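PDB 4KT3: putative lipoprotein from Pseudomonas protegens, which probably serves as the immunity partner of a type VI secretion effector, protecting the cell that makes it from a peptidoglycan-cleaving glycoside hydrolase. Local coordinates for residues G18-L32 against L82-E94. Sequence-based numbering, arbitrary orientation.
Sequences GLTREQAEQVLRVAL and LFSVSLNTGDTWE
Helix 21-32 meets strand 82-86 where V85 packs under A24, the two axes approaching to 8.6 Å and their N-to-C directions 117° apart, while a single backbone bond, L19 N to L87 O (2.8 Å, N-H...O 166°), ties the start of the helix to the turn after the strand. It is a worked example of a helix laid across one face of an antiparallel hairpin, with L19 and L87 at the N-terminal end of the helix, A24, V27 and V85 in the middle, and L28 and L32 against F83 at the far end. G18, whose positive phi favours glycine, brings its CA to 3.3 Å from L87 O. L19 lays CD1 against S86 O at 3.5 Å, while CG of L87 rests near L19 O. A24 CB sits over V85 CG1 at 3.9 Å, and the other branch of V85, CG2, reaches L28 CB. V27, with CG1 anti to the backbone N (chi1 172°), sends that methyl to V85 CG1, G90 O and T92 OG1. The T92 hydroxyl is itself turned back to G90 O, which it approaches from above the carbonyl plane. L28 crosses F83 at about a right angle and sets CD1 over one face of the ring, 4.1 Å from its centroid and nearer the rim, a CH-pi contact; the same methyl touches T92 CG2. One turn on, L32 CD2 comes obliquely to F83 CZ at 3.7 Å. At the other end T20 and Q23 form a capping box that closes the first turn. The helix lies across one face of the five-stranded antiparallel sheet, from strand 92-94 to strand 44-47: L28 also touches F65 on strand 62-69, L32 reaches I46 on strand 44-47, and V27 and A31 lean on L106 of helix 104-117.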
ATOM      1  N   GLY B  18      -0.012  -8.385  23.275  1.00 27.23           N
ATOM      2  CA  GLY B  18       0.018  -8.474  21.829  1.00 26.97           C
ATOM      3  C   GLY B  18       1.402  -8.407  21.214  1.00 24.13           C
ATOM      4  O   GLY B  18       2.385  -8.064  21.876  1.00 24.94           O
ATOM      5  N   LEU B  19       1.464  -8.750  19.932  1.00 22.72           N
ATOM      6  CA  LEU B  19       2.694  -8.686  19.153  1.00 20.77           C
ATOM      7  C   LEU B  19       3.226  -7.263  19.088  1.00 22.93           C
ATOM      8  O   LEU B  19       2.454  -6.307  18.990  1.00 23.53           O
ATOM      9  CB  LEU B  19       2.431  -9.176  17.725  1.00 23.05           C
ATOM     10  CG  LEU B  19       1.938 -10.615  17.541  1.00 20.84           C
ATOM     11  CD1 LEU B  19       1.415 -10.827  16.121  1.00 20.09           C
ATOM     12  CD2 LEU B  19       3.052 -11.591  17.845  1.00 24.29           C
ATOM     13  N   THR B  20       4.548  -7.131  19.141  1.00 21.10           N
ATOM     14  CA  THR B  20       5.214  -5.884  18.767  1.00 21.96           C
ATOM     15  C   THR B  20       5.198  -5.734  17.254  1.00 24.35           C
ATOM     16  O   THR B  20       4.888  -6.684  16.528  1.00 21.03           O
ATOM     17  CB  THR B  20       6.676  -5.888  19.183  1.00 24.85           C
ATOM     18  OG1 THR B  20       7.351  -6.957  18.506  1.00 26.63           O
ATOM     19  CG2 THR B  20       6.807  -6.069  20.684  1.00 27.82           C
ATOM     20  N   ARG B  21       5.551  -4.547  16.773  1.00 23.22           N
ATOM     21  CA  ARG B  21       5.619  -4.325  15.341  1.00 20.66           C
ATOM     22  C   ARG B  21       6.609  -5.292  14.703  1.00 25.56           C
ATOM     23  O   ARG B  21       6.358  -5.829  13.625  1.00 22.10           O
ATOM     24  CB  ARG B  21       6.035  -2.886  15.038  1.00 23.92           C
ATOM     25  CG  ARG B  21       5.952  -2.538  13.543  1.00 20.64           C
ATOM     26  CD  ARG B  21       6.617  -1.199  13.226  1.00 26.19           C
ATOM     27  NE  ARG B  21       6.331  -0.172  14.228  1.00 34.69           N
ATOM     28  CZ  ARG B  21       5.282   0.644  14.195  1.00 34.11           C
ATOM     29  NH1 ARG B  21       4.394   0.562  13.212  1.00 32.10           N
ATOM     30  NH2 ARG B  21       5.114   1.544  15.150  1.00 35.19           N
ATOM     31  N   GLU B  22       7.739  -5.511  15.370  1.00 24.37           N
ATOM     32  CA  GLU B  22       8.779  -6.377  14.828  1.00 26.82           C
ATOM     33  C   GLU B  22       8.274  -7.810  14.711  1.00 23.16           C
ATOM     34  O   GLU B  22       8.507  -8.478  13.702  1.00 22.06           O
ATOM     35  CB  GLU B  22      10.037  -6.317  15.701  1.00 31.50           C
ATOM     36  CG  GLU B  22      11.218  -7.105  15.154  1.00 36.27           C
ATOM     37  N   GLN B  23       7.577  -8.275  15.744  1.00 22.22           N
ATOM     38  CA  GLN B  23       7.009  -9.616  15.736  1.00 21.29           C
ATOM     39  C   GLN B  23       5.934  -9.756  14.659  1.00 20.95           C
ATOM     40  O   GLN B  23       5.860 -10.782  13.980  1.00 20.14           O
ATOM     41  CB  GLN B  23       6.432  -9.958  17.111  1.00 23.28           C
ATOM     42  CG  GLN B  23       7.494 -10.129  18.193  1.00 27.92           C
ATOM     43  CD  GLN B  23       6.912 -10.281  19.585  1.00 28.02           C
ATOM     44  OE1 GLN B  23       5.897  -9.670  19.920  1.00 26.17           O
ATOM     45  NE2 GLN B  23       7.552 -11.112  20.406  1.00 31.03           N
ATOM     46  N   ALA B  24       5.110  -8.725  14.492  1.00 18.93           N
ATOM     47  CA  ALA B  24       4.078  -8.738  13.460  1.00 16.79           C
ATOM     48  C   ALA B  24       4.720  -8.859  12.073  1.00 19.09           C
ATOM     49  O   ALA B  24       4.208  -9.559  11.207  1.00 18.94           O
ATOM     50  CB  ALA B  24       3.213  -7.483  13.545  1.00 17.11           C
ATOM     51  N   GLU B  25       5.852  -8.191  11.868  1.00 19.83           N
ATOM     52  CA  GLU B  25       6.545  -8.301  10.592  1.00 19.08           C
ATOM     53  C   GLU B  25       7.037  -9.734  10.374  1.00 19.28           C
ATOM     54  O   GLU B  25       7.009 -10.253   9.258  1.00 20.29           O
ATOM     55  CB  GLU B  25       7.734  -7.342  10.507  1.00 18.69           C
ATOM     56  CG  GLU B  25       8.335  -7.303   9.117  1.00 22.55           C
ATOM     57  CD  GLU B  25       9.652  -6.557   9.062  1.00 32.52           C
ATOM     58  OE1 GLU B  25       9.762  -5.466   9.653  1.00 36.34           O
ATOM     59  OE2 GLU B  25      10.585  -7.070   8.418  1.00 34.81           O
ATOM     60  N   GLN B  26       7.495 -10.375  11.440  1.00 18.95           N
ATOM     61  CA  GLN B  26       7.955 -11.750  11.313  1.00 22.04           C
ATOM     62  C   GLN B  26       6.789 -12.684  10.980  1.00 22.02           C
ATOM     63  O   GLN B  26       6.949 -13.617  10.187  1.00 21.71           O
ATOM     64  CB  GLN B  26       8.714 -12.200  12.561  1.00 24.87           C
ATOM     65  CG  GLN B  26      10.065 -11.515  12.702  1.00 34.39           C
ATOM     66  CD  GLN B  26      10.921 -11.627  11.440  1.00 37.30           C
ATOM     67  OE1 GLN B  26      11.106 -12.719  10.897  1.00 38.46           O
ATOM     68  NE2 GLN B  26      11.438 -10.492  10.965  1.00 40.84           N
ATOM     69  N   VAL B  27       5.617 -12.412  11.554  1.00 20.93           N
ATOM     70  CA  VAL B  27       4.406 -13.141  11.191  1.00 18.61           C
ATOM     71  C   VAL B  27       4.120 -12.948   9.698  1.00 17.43           C
ATOM     72  O   VAL B  27       3.880 -13.912   8.972  1.00 18.81           O
ATOM     73  CB  VAL B  27       3.179 -12.683  12.033  1.00 18.78           C
ATOM     74  CG1 VAL B  27       1.892 -13.297  11.509  1.00 19.50           C
ATOM     75  CG2 VAL B  27       3.365 -13.061  13.504  1.00 21.74           C
ATOM     76  N   LEU B  28       4.141 -11.700   9.236  1.00 18.04           N
ATOM     77  CA  LEU B  28       3.925 -11.421   7.819  1.00 15.35           C
ATOM     78  C   LEU B  28       4.926 -12.188   6.952  1.00 20.14           C
ATOM     79  O   LEU B  28       4.562 -12.772   5.925  1.00 18.11           O
ATOM     80  CB  LEU B  28       4.026  -9.917   7.547  1.00 16.07           C
ATOM     81  CG  LEU B  28       3.894  -9.539   6.072  1.00 17.62           C
ATOM     82  CD1 LEU B  28       2.536  -9.979   5.519  1.00 20.62           C
ATOM     83  CD2 LEU B  28       4.083  -8.045   5.877  1.00 17.85           C
ATOM     84  N   ARG B  29       6.190 -12.199   7.359  1.00 18.20           N
ATOM     85  CA  ARG B  29       7.210 -12.890   6.570  1.00 20.70           C
ATOM     86  C   ARG B  29       6.926 -14.387   6.446  1.00 20.21           C
ATOM     87  O   ARG B  29       7.122 -14.975   5.381  1.00 24.67           O
ATOM     88  CB  ARG B  29       8.600 -12.634   7.138  1.00 21.61           C
ATOM     89  CG  ARG B  29       9.129 -11.262   6.795  1.00 23.16           C
ATOM     90  CD  ARG B  29      10.486 -11.004   7.410  1.00 25.02           C
ATOM     91  NE  ARG B  29      10.898  -9.620   7.188  1.00 26.39           N
ATOM     92  CZ  ARG B  29      11.477  -9.174   6.078  1.00 26.57           C
ATOM     93  NH1 ARG B  29      11.733  -9.999   5.070  1.00 31.78           N
ATOM     94  NH2 ARG B  29      11.810  -7.895   5.977  1.00 26.12           N
ATOM     95  N   VAL B  30       6.433 -14.992   7.521  1.00 23.92           N
ATOM     96  CA  VAL B  30       5.971 -16.377   7.467  1.00 23.47           C
ATOM     97  C   VAL B  30       4.806 -16.485   6.477  1.00 23.75           C
ATOM     98  O   VAL B  30       4.801 -17.348   5.599  1.00 28.42           O
ATOM     99  CB  VAL B  30       5.576 -16.903   8.868  1.00 23.56           C
ATOM    100  CG1 VAL B  30       4.893 -18.275   8.778  1.00 27.97           C
ATOM    101  CG2 VAL B  30       6.810 -17.020   9.766  1.00 27.30           C
ATOM    102  N   ALA B  31       3.827 -15.602   6.607  1.00 23.41           N
ATOM    103  CA  ALA B  31       2.696 -15.584   5.681  1.00 25.57           C
ATOM    104  C   ALA B  31       3.129 -15.503   4.219  1.00 26.52           C
ATOM    105  O   ALA B  31       2.589 -16.214   3.377  1.00 28.78           O
ATOM    106  CB  ALA B  31       1.774 -14.426   6.006  1.00 23.18           C
ATOM    107  N   LEU B  32       4.094 -14.635   3.914  1.00 23.72           N
ATOM    108  CA  LEU B  32       4.510 -14.413   2.523  1.00 28.50           C
ATOM    109  C   LEU B  32       5.325 -15.563   1.922  1.00 30.94           C
ATOM    110  O   LEU B  32       5.400 -15.696   0.696  1.00 26.54           O
ATOM    111  CB  LEU B  32       5.302 -13.105   2.404  1.00 26.90           C
ATOM    112  CG  LEU B  32       4.517 -11.841   2.773  1.00 26.29           C
ATOM    113  CD1 LEU B  32       5.375 -10.595   2.657  1.00 29.25           C
ATOM    114  CD2 LEU B  32       3.277 -11.711   1.916  1.00 30.26           C
ATOM    115  N   LEU B  82      -0.161  -4.434   0.368  1.00 13.10           N
ATOM    116  CA  LEU B  82      -0.349  -3.652   1.579  1.00 12.40           C
ATOM    117  C   LEU B  82      -1.062  -4.586   2.541  1.00 13.05           C
ATOM    118  O   LEU B  82      -2.154  -5.061   2.246  1.00 13.59           O
ATOM    119  CB  LEU B  82      -1.203  -2.405   1.317  1.00 12.22           C
ATOM    120  CG  LEU B  82      -1.569  -1.568   2.554  1.00 13.08           C
ATOM    121  CD1 LEU B  82      -0.336  -1.087   3.306  1.00 15.49           C
ATOM    122  CD2 LEU B  82      -2.441  -0.358   2.170  1.00 12.99           C
ATOM    123  N   PHE B  83      -0.437  -4.858   3.680  1.00 12.25           N
ATOM    124  CA  PHE B  83      -0.908  -5.881   4.607  1.00 12.03           C
ATOM    125  C   PHE B  83      -1.192  -5.298   5.974  1.00 12.63           C
ATOM    126  O   PHE B  83      -0.527  -4.358   6.412  1.00 13.88           O
ATOM    127  CB  PHE B  83       0.153  -6.978   4.754  1.00 13.81           C
ATOM    128  CG  PHE B  83       0.540  -7.619   3.453  1.00 14.63           C
ATOM    129  CD1 PHE B  83       1.608  -7.129   2.712  1.00 16.80           C
ATOM    130  CD2 PHE B  83      -0.173  -8.702   2.962  1.00 16.52           C
ATOM    131  CE1 PHE B  83       1.959  -7.719   1.496  1.00 16.26           C
ATOM    132  CE2 PHE B  83       0.179  -9.300   1.749  1.00 17.25           C
ATOM    133  CZ  PHE B  83       1.241  -8.806   1.021  1.00 17.44           C
ATOM    134  N   SER B  84      -2.163  -5.899   6.659  1.00 11.58           N
ATOM    135  CA  SER B  84      -2.450  -5.595   8.053  1.00 13.14           C
ATOM    136  C   SER B  84      -2.325  -6.889   8.852  1.00 11.32           C
ATOM    137  O   SER B  84      -2.924  -7.906   8.488  1.00 14.15           O
ATOM    138  CB  SER B  84      -3.859  -5.011   8.210  1.00 11.86           C
ATOM    139  OG  SER B  84      -3.986  -3.747   7.557  1.00 12.37           O
ATOM    140  N   VAL B  85      -1.539  -6.840   9.926  1.00 12.77           N
ATOM    141  CA  VAL B  85      -1.335  -7.989  10.807  1.00 11.89           C
ATOM    142  C   VAL B  85      -1.887  -7.679  12.199  1.00 12.38           C
ATOM    143  O   VAL B  85      -1.514  -6.674  12.802  1.00 13.05           O
ATOM    144  CB  VAL B  85       0.168  -8.311  10.954  1.00 12.85           C
ATOM    145  CG1 VAL B  85       0.368  -9.492  11.878  1.00 13.85           C
ATOM    146  CG2 VAL B  85       0.808  -8.568   9.577  1.00 12.90           C
ATOM    147  N   SER B  86      -2.782  -8.515  12.707  1.00 13.51           N
ATOM    148  CA  SER B  86      -3.374  -8.257  14.018  1.00 12.78           C
ATOM    149  C   SER B  86      -2.389  -8.477  15.139  1.00 14.17           C
ATOM    150  O   SER B  86      -1.735  -9.504  15.192  1.00 14.97           O
ATOM    151  CB  SER B  86      -4.596  -9.133  14.272  1.00 15.55           C
ATOM    152  OG  SER B  86      -4.868  -9.199  15.676  1.00 15.09           O
ATOM    153  N   LEU B  87      -2.298  -7.502  16.038  1.00 15.37           N
ATOM    154  CA  LEU B  87      -1.446  -7.611  17.208  1.00 17.74           C
ATOM    155  C   LEU B  87      -1.893  -8.729  18.133  1.00 14.69           C
ATOM    156  O   LEU B  87      -1.078  -9.304  18.843  1.00 17.77           O
ATOM    157  CB  LEU B  87      -1.483  -6.315  18.019  1.00 21.44           C
ATOM    158  CG  LEU B  87      -0.648  -5.136  17.574  1.00 28.04           C
ATOM    159  CD1 LEU B  87      -1.186  -4.595  16.273  1.00 25.11           C
ATOM    160  CD2 LEU B  87      -0.679  -4.071  18.658  1.00 24.95           C
ATOM    161  N   ASN B  88      -3.191  -9.005  18.155  1.00 15.38           N
ATOM    162  CA  ASN B  88      -3.734  -9.933  19.140  1.00 16.74           C
ATOM    163  C   ASN B  88      -3.923 -11.364  18.648  1.00 16.68           C
ATOM    164  O   ASN B  88      -4.043 -12.279  19.465  1.00 19.24           O
ATOM    165  CB  ASN B  88      -5.055  -9.404  19.702  1.00 21.88           C
ATOM    166  CG  ASN B  88      -4.848  -8.354  20.782  1.00 24.30           C
ATOM    167  OD1 ASN B  88      -3.849  -8.373  21.499  1.00 27.18           O
ATOM    168  ND2 ASN B  88      -5.791  -7.432  20.895  1.00 32.39           N
ATOM    169  N   THR B  89      -3.976 -11.564  17.332  1.00 18.39           N
ATOM    170  CA  THR B  89      -4.198 -12.909  16.785  1.00 14.77           C
ATOM    171  C   THR B  89      -3.241 -13.303  15.663  1.00 15.15           C
ATOM    172  O   THR B  89      -3.183 -14.474  15.287  1.00 18.85           O
ATOM    173  CB  THR B  89      -5.593 -13.046  16.183  1.00 15.08           C
ATOM    174  OG1 THR B  89      -5.666 -12.213  15.021  1.00 15.85           O
ATOM    175  CG2 THR B  89      -6.678 -12.642  17.174  1.00 17.75           C
ATOM    176  N   GLY B  90      -2.508 -12.331  15.122  1.00 14.80           N
ATOM    177  CA  GLY B  90      -1.678 -12.554  13.956  1.00 17.03           C
ATOM    178  C   GLY B  90      -2.453 -12.709  12.658  1.00 16.67           C
ATOM    179  O   GLY B  90      -1.861 -13.009  11.616  1.00 15.81           O
ATOM    180  N   ASP B  91      -3.773 -12.529  12.702  1.00 15.99           N
ATOM    181  CA  ASP B  91      -4.571 -12.551  11.471  1.00 16.17           C
ATOM    182  C   ASP B  91      -3.963 -11.557  10.493  1.00 13.70           C
ATOM    183  O   ASP B  91      -3.747 -10.383  10.849  1.00 15.21           O
ATOM    184  CB  ASP B  91      -6.029 -12.178  11.769  1.00 17.04           C
ATOM    185  CG  ASP B  91      -7.001 -12.610  10.673  1.00 17.39           C
ATOM    186  OD1 ASP B  91      -6.723 -13.594   9.943  1.00 18.10           O
ATOM    187  OD2 ASP B  91      -8.064 -11.962  10.565  1.00 17.77           O
ATOM    188  N   THR B  92      -3.748 -12.004   9.254  1.00 16.58           N
ATOM    189  CA  THR B  92      -3.056 -11.204   8.249  1.00 14.20           C
ATOM    190  C   THR B  92      -3.898 -11.047   6.983  1.00 15.79           C
ATOM    191  O   THR B  92      -4.332 -12.035   6.387  1.00 18.11           O
ATOM    192  CB  THR B  92      -1.685 -11.815   7.915  1.00 15.60           C
ATOM    193  OG1 THR B  92      -0.893 -11.855   9.103  1.00 17.34           O
ATOM    194  CG2 THR B  92      -0.947 -11.012   6.836  1.00 15.37           C
ATOM    195  N   TRP B  93      -4.123  -9.792   6.595  1.00 14.38           N
ATOM    196  CA  TRP B  93      -4.906  -9.463   5.412  1.00 14.25           C
ATOM    197  C   TRP B  93      -4.114  -8.612   4.431  1.00 13.62           C
ATOM    198  O   TRP B  93      -3.364  -7.722   4.824  1.00 14.34           O
ATOM    199  CB  TRP B  93      -6.156  -8.667   5.805  1.00 14.40           C
ATOM    200  CG  TRP B  93      -7.218  -9.479   6.463  1.00 16.37           C
ATOM    201  CD1 TRP B  93      -7.232  -9.922   7.757  1.00 18.28           C
ATOM    202  CD2 TRP B  93      -8.424  -9.946   5.863  1.00 16.16           C
ATOM    203  NE1 TRP B  93      -8.376 -10.642   7.999  1.00 16.48           N
ATOM    204  CE2 TRP B  93      -9.127 -10.674   6.850  1.00 15.09           C
ATOM    205  CE3 TRP B  93      -8.983  -9.823   4.590  1.00 18.01           C
ATOM    206  CZ2 TRP B  93     -10.359 -11.268   6.600  1.00 20.21           C
ATOM    207  CZ3 TRP B  93     -10.210 -10.413   4.346  1.00 21.03           C
ATOM    208  CH2 TRP B  93     -10.877 -11.136   5.343  1.00 20.45           C
ATOM    209  N   GLU B  94      -4.313  -8.875   3.146  1.00 14.80           N
ATOM    210  CA  GLU B  94      -3.907  -7.935   2.110  1.00 15.03           C
ATOM    211  C   GLU B  94      -5.127  -7.046   1.896  1.00 15.50           C
ATOM    212  O   GLU B  94      -6.185  -7.533   1.491  1.00 14.97           O
ATOM    213  CB  GLU B  94      -3.529  -8.670   0.827  1.00 16.44           C
ATOM    214  CG  GLU B  94      -2.476  -7.952  -0.012  1.00 16.59           C
ATOM    215  CD  GLU B  94      -3.013  -6.720  -0.717  1.00 13.63           C
ATOM    216  OE1 GLU B  94      -4.236  -6.639  -0.924  1.00 16.78           O
ATOM    217  OE2 GLU B  94      -2.214  -5.818  -1.059  1.00 18.37           O
TER